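Local coordinates for thioredoxin domain-containing protein (PDB 3EYT) that is of unknown function but has a thioredoxin-like fold and probably acts as an oxidoreductase, perhaps with an antioxidant role, at residues F36-I48 against A77-Y90. Numbering follows the deposited sequence.
Sequences FQMLCPGCVMHGI and AMTPISLKAFLHEY
Met38, a selenomethionine, reaches from the loop after strand 30-36 to helix 80-89. Its CB sits over the centre of the Phe86 ring, 3.8 Å from the centroid and 8° off the normal, a CH-pi contact. Met38 CG lies 3.9 Å from SE of Met78, also a selenomethionine, and the two side chains run past each other in opposite directions. SE of Met38 lies beside the backbone of Leu83 and makes an oblique Met-aromatic contact with Phe86. The side chain then bends (chi3 -83°), bringing Met38 CE against Ser82 O and 3.7 Å from Phe86 CB. Ser82 OG hydrogen-bonds to Ala77 O of the second subunit.

Phe86 CG stands anti to the backbone N (chi1 174°), and the ring reaches across to segment 36-48. Ile48 CD1 meets its edge in plane, 3.6 Å from Phe86 CZ. Val44 CG2 is also at the edge, 3.9 Å from Phe86 CE1. Tyr90 packs on the opposite face from Met38. A serine in place of Phe86 would probably leave Met38 CB and Ile48 CD1 without their shared ring and open a gap between the helices.

The Cys40–Cys43 pair at the start of helix 41-57 fits a thioredoxin-type CxxC motif. Cys43 N donates to Cys40 SG (3.6 Å), a capping bond. The contact joins this helix start to helix 80-89, whose Leu83 also touches strands 11-15, 63-69 and 96-99.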
loop_
_atom_site.group_PDB
_atom_site.type_symbol
_atom_site.label_atom_id
_atom_site.label_comp_id
_atom_site.label_asym_id
_atom_site.label_seq_id
_atom_site.Cartn_x
_atom_site.Cartn_y
_atom_site.Cartn_z
ATOM N N PHE C 36 -8.932 -8.840 -12.574
ATOM C CA PHE C 36 -7.513 -8.915 -12.850
ATOM C C PHE C 36 -6.737 -8.434 -11.616
ATOM O O PHE C 36 -7.286 -7.756 -10.736
ATOM C CB PHE C 36 -7.168 -8.042 -14.084
ATOM C CG PHE C 36 -7.248 -6.542 -13.824
ATOM C CD1 PHE C 36 -6.079 -5.803 -13.580
ATOM C CD2 PHE C 36 -8.487 -5.875 -13.838
ATOM C CE1 PHE C 36 -6.146 -4.417 -13.335
ATOM C CE2 PHE C 36 -8.577 -4.506 -13.601
ATOM C CZ PHE C 36 -7.393 -3.763 -13.339
ATOM N N GLN C 37 -5.442 -8.770 -11.594
ATOM C CA GLN C 37 -4.472 -8.172 -10.679
ATOM C C GLN C 37 -3.446 -7.529 -11.572
ATOM O O GLN C 37 -2.998 -8.143 -12.565
ATOM C CB GLN C 37 -3.731 -9.235 -9.848
ATOM C CG GLN C 37 -4.611 -9.984 -8.820
ATOM C CD GLN C 37 -3.788 -10.908 -7.922
ATOM O OE1 GLN C 37 -3.653 -10.646 -6.741
ATOM N NE2 GLN C 37 -3.182 -11.935 -8.500
HETATM N N MSE C 38 -3.027 -6.330 -11.198
HETATM C CA MSE C 38 -2.120 -5.548 -12.034
HETATM C C MSE C 38 -0.748 -6.209 -12.200
HETATM O O MSE C 38 -0.112 -6.023 -13.219
HETATM C CB MSE C 38 -1.992 -4.125 -11.490
HETATM C CG MSE C 38 -1.387 -4.081 -10.087
HETATM SE SE MSE C 38 -1.250 -2.228 -9.471
HETATM C CE MSE C 38 0.464 -1.768 -10.354
ATOM N N LEU C 39 -0.295 -6.987 -11.218
ATOM C CA LEU C 39 1.002 -7.663 -11.333
ATOM C C LEU C 39 0.936 -9.129 -11.829
ATOM O O LEU C 39 1.925 -9.866 -11.796
ATOM C CB LEU C 39 1.769 -7.568 -9.990
ATOM C CG LEU C 39 2.008 -6.170 -9.402
ATOM C CD1 LEU C 39 2.868 -6.307 -8.145
ATOM C CD2 LEU C 39 2.708 -5.237 -10.431
ATOM N N CYS C 40 -0.218 -9.545 -12.319
ATOM C CA CYS C 40 -0.366 -10.905 -12.799
ATOM C C CYS C 40 -0.037 -10.942 -14.291
ATOM O O CYS C 40 -0.677 -10.260 -15.082
ATOM C CB CYS C 40 -1.780 -11.373 -12.489
ATOM S SG CYS C 40 -2.423 -12.715 -13.497
ATOM N N PRO C 41 0.998 -11.709 -14.676
ATOM C CA PRO C 41 1.464 -11.610 -16.069
ATOM C C PRO C 41 0.383 -11.961 -17.090
ATOM O O PRO C 41 0.309 -11.311 -18.137
ATOM C CB PRO C 41 2.663 -12.577 -16.136
ATOM C CG PRO C 41 3.135 -12.676 -14.715
ATOM C CD PRO C 41 1.894 -12.527 -13.842
ATOM N N GLY C 42 -0.487 -12.932 -16.785
ATOM C CA GLY C 42 -1.558 -13.311 -17.728
ATOM C C GLY C 42 -2.604 -12.215 -17.891
ATOM O O GLY C 42 -3.161 -12.054 -18.975
ATOM N N CYS C 43 -2.893 -11.468 -16.825
ATOM C CA CYS C 43 -3.781 -10.300 -16.914
ATOM C C CYS C 43 -3.226 -9.217 -17.834
ATOM O O CYS C 43 -3.952 -8.605 -18.611
ATOM C CB CYS C 43 -4.009 -9.684 -15.516
ATOM S SG CYS C 43 -4.935 -10.796 -14.425
ATOM N N VAL C 44 -1.923 -8.971 -17.728
ATOM C CA VAL C 44 -1.287 -7.918 -18.509
ATOM C C VAL C 44 -1.183 -8.375 -19.981
ATOM O O VAL C 44 -1.537 -7.653 -20.902
ATOM C CB VAL C 44 0.113 -7.526 -17.892
ATOM C CG1 VAL C 44 0.928 -6.620 -18.825
ATOM C CG2 VAL C 44 -0.088 -6.858 -16.528
HETATM N N MSE C 45 -0.731 -9.603 -20.178
HETATM C CA MSE C 45 -0.483 -10.107 -21.508
HETATM C C MSE C 45 -1.783 -10.379 -22.273
HETATM O O MSE C 45 -1.833 -10.123 -23.467
HETATM C CB MSE C 45 0.339 -11.380 -21.422
HETATM C CG MSE C 45 0.796 -11.880 -22.791
HETATM SE SE MSE C 45 2.142 -13.292 -22.661
HETATM C CE MSE C 45 3.290 -12.512 -21.271
ATOM N N HIS C 46 -2.819 -10.887 -21.587
ATOM C CA HIS C 46 -4.037 -11.393 -22.260
ATOM C C HIS C 46 -5.385 -10.803 -21.810
ATOM O O HIS C 46 -6.216 -10.480 -22.639
ATOM C CB HIS C 46 -4.120 -12.925 -22.136
ATOM C CG HIS C 46 -2.901 -13.629 -22.640
ATOM N ND1 HIS C 46 -2.041 -14.318 -21.807
ATOM C CD2 HIS C 46 -2.359 -13.698 -23.882
ATOM C CE1 HIS C 46 -1.033 -14.798 -22.515
ATOM N NE2 HIS C 46 -1.205 -14.442 -23.780
ATOM N N GLY C 47 -5.606 -10.717 -20.506
ATOM C CA GLY C 47 -6.929 -10.402 -19.963
ATOM C C GLY C 47 -7.334 -8.977 -20.245
ATOM O O GLY C 47 -8.422 -8.714 -20.757
ATOM N N ILE C 48 -6.455 -8.052 -19.881
ATOM C CA ILE C 48 -6.682 -6.639 -20.125
ATOM C C ILE C 48 -6.747 -6.347 -21.656
ATOM O O ILE C 48 -7.678 -5.696 -22.105
ATOM C CB ILE C 48 -5.639 -5.782 -19.357
ATOM C CG1 ILE C 48 -6.034 -5.713 -17.865
ATOM C CG2 ILE C 48 -5.588 -4.380 -19.901
ATOM C CD1 ILE C 48 -4.876 -5.332 -16.986
ATOM N N ALA C 77 1.644 -4.406 -2.615
ATOM C CA ALA C 77 2.307 -4.091 -3.872
ATOM C C ALA C 77 1.341 -3.530 -4.906
ATOM O O ALA C 77 1.799 -2.967 -5.915
ATOM C CB ALA C 77 2.923 -5.321 -4.433
HETATM N N MSE C 78 0.032 -3.721 -4.669
HETATM C CA MSE C 78 -1.015 -3.490 -5.664
HETATM C C MSE C 78 -2.116 -2.589 -5.096
HETATM O O MSE C 78 -3.296 -2.814 -5.371
HETATM C CB MSE C 78 -1.631 -4.811 -6.107
HETATM C CG MSE C 78 -0.598 -5.811 -6.690
HETATM SE SE MSE C 78 -1.475 -7.139 -7.742
HETATM C CE MSE C 78 -0.607 -8.715 -6.983
ATOM N N THR C 79 -1.727 -1.580 -4.306
ATOM C CA THR C 79 -2.698 -0.674 -3.693
ATOM C C THR C 79 -3.208 0.353 -4.751
ATOM O O THR C 79 -2.633 0.469 -5.860
ATOM C CB THR C 79 -2.057 0.098 -2.522
ATOM O OG1 THR C 79 -1.119 1.049 -3.059
ATOM C CG2 THR C 79 -1.334 -0.838 -1.533
ATOM N N PRO C 80 -4.269 1.108 -4.422
ATOM C CA PRO C 80 -4.816 2.017 -5.423
ATOM C C PRO C 80 -3.825 3.037 -6.007
ATOM O O PRO C 80 -3.987 3.418 -7.183
ATOM C CB PRO C 80 -5.960 2.723 -4.660
ATOM C CG PRO C 80 -6.519 1.598 -3.760
ATOM C CD PRO C 80 -5.201 0.938 -3.259
ATOM N N ILE C 81 -2.832 3.495 -5.234
ATOM C CA ILE C 81 -1.863 4.475 -5.811
ATOM C C ILE C 81 -1.098 3.769 -6.948
ATOM O O ILE C 81 -0.818 4.361 -7.996
ATOM C CB ILE C 81 -0.911 5.086 -4.760
ATOM C CG1 ILE C 81 -0.016 6.157 -5.374
ATOM C CG2 ILE C 81 -0.029 4.023 -4.093
ATOM C CD1 ILE C 81 0.826 6.869 -4.365
ATOM N N SER C 82 -0.799 2.488 -6.750
ATOM C CA SER C 82 -0.137 1.704 -7.797
ATOM C C SER C 82 -1.014 1.423 -8.997
ATOM O O SER C 82 -0.556 1.482 -10.153
ATOM C CB SER C 82 0.435 0.411 -7.221
ATOM O OG SER C 82 1.591 0.695 -6.445
ATOM N N LEU C 83 -2.272 1.081 -8.732
ATOM C CA LEU C 83 -3.270 0.838 -9.769
ATOM C C LEU C 83 -3.515 2.050 -10.639
ATOM O O LEU C 83 -3.613 1.910 -11.848
ATOM C CB LEU C 83 -4.617 0.409 -9.152
ATOM C CG LEU C 83 -5.722 0.106 -10.187
ATOM C CD1 LEU C 83 -5.299 -1.048 -11.104
ATOM C CD2 LEU C 83 -7.053 -0.205 -9.510
ATOM N N LYS C 84 -3.636 3.235 -10.020
ATOM C CA LYS C 84 -3.817 4.490 -10.770
ATOM C C LYS C 84 -2.710 4.674 -11.838
ATOM O O LYS C 84 -2.998 4.993 -13.001
ATOM C CB LYS C 84 -3.830 5.686 -9.797
ATOM C CG LYS C 84 -4.425 6.948 -10.415
ATOM C CD LYS C 84 -4.419 8.084 -9.409
ATOM C CE LYS C 84 -5.247 9.221 -9.941
ATOM N NZ LYS C 84 -4.450 10.453 -9.764
ATOM N N ALA C 85 -1.459 4.427 -11.442
ATOM C CA ALA C 85 -0.304 4.553 -12.357
ATOM C C ALA C 85 -0.353 3.484 -13.439
ATOM O O ALA C 85 -0.125 3.769 -14.612
ATOM C CB ALA C 85 1.002 4.484 -11.590
ATOM N N PHE C 86 -0.727 2.272 -13.053
ATOM C CA PHE C 86 -0.864 1.176 -14.007
ATOM C C PHE C 86 -1.921 1.454 -15.087
ATOM O O PHE C 86 -1.689 1.205 -16.296
ATOM C CB PHE C 86 -1.205 -0.115 -13.229
ATOM C CG PHE C 86 -1.502 -1.286 -14.105
ATOM C CD1 PHE C 86 -0.476 -2.083 -14.585
ATOM C CD2 PHE C 86 -2.822 -1.626 -14.403
ATOM C CE1 PHE C 86 -0.762 -3.218 -15.387
ATOM C CE2 PHE C 86 -3.122 -2.734 -15.215
ATOM C CZ PHE C 86 -2.092 -3.526 -15.709
ATOM N N LEU C 87 -3.071 1.975 -14.667
ATOM C CA LEU C 87 -4.137 2.308 -15.611
ATOM C C LEU C 87 -3.699 3.418 -16.560
ATOM O O LEU C 87 -4.034 3.388 -17.737
ATOM C CB LEU C 87 -5.421 2.730 -14.898
ATOM C CG LEU C 87 -6.047 1.742 -13.925
ATOM C CD1 LEU C 87 -7.216 2.391 -13.230
ATOM C CD2 LEU C 87 -6.459 0.486 -14.684
ATOM N N HIS C 88 -2.956 4.389 -16.045
ATOM C CA HIS C 88 -2.385 5.435 -16.894
ATOM C C HIS C 88 -1.393 4.864 -17.944
ATOM O O HIS C 88 -1.586 5.053 -19.164
ATOM C CB HIS C 88 -1.722 6.534 -16.042
ATOM C CG HIS C 88 -1.165 7.665 -16.844
ATOM N ND1 HIS C 88 0.174 7.759 -17.176
ATOM C CD2 HIS C 88 -1.768 8.734 -17.412
ATOM C CE1 HIS C 88 0.372 8.846 -17.901
ATOM N NE2 HIS C 88 -0.790 9.455 -18.059
ATOM N N GLU C 89 -0.364 4.148 -17.484
ATOM C CA GLU C 89 0.684 3.611 -18.393
ATOM C C GLU C 89 0.155 2.718 -19.481
ATOM O O GLU C 89 0.635 2.755 -20.617
ATOM C CB GLU C 89 1.740 2.813 -17.633
ATOM C CG GLU C 89 2.650 3.676 -16.815
ATOM C CD GLU C 89 3.379 4.670 -17.670
ATOM O OE1 GLU C 89 3.125 5.899 -17.510
ATOM O OE2 GLU C 89 4.172 4.219 -18.539
ATOM N N TYR C 90 -0.832 1.907 -19.134
ATOM C CA TYR C 90 -1.401 0.967 -20.071
ATOM C C TYR C 90 -2.625 1.528 -20.789
ATOM O O TYR C 90 -3.340 0.779 -21.475
ATOM C CB TYR C 90 -1.757 -0.320 -19.340
ATOM C CG TYR C 90 -0.532 -1.158 -19.081
ATOM C CD1 TYR C 90 0.268 -0.941 -17.945
ATOM C CD2 TYR C 90 -0.154 -2.148 -19.984
ATOM C CE1 TYR C 90 1.410 -1.691 -17.740
ATOM C CE2 TYR C 90 1.001 -2.897 -19.786
ATOM C CZ TYR C 90 1.747 -2.684 -18.655
ATOM O OH TYR C 90 2.867 -3.451 -18.451
#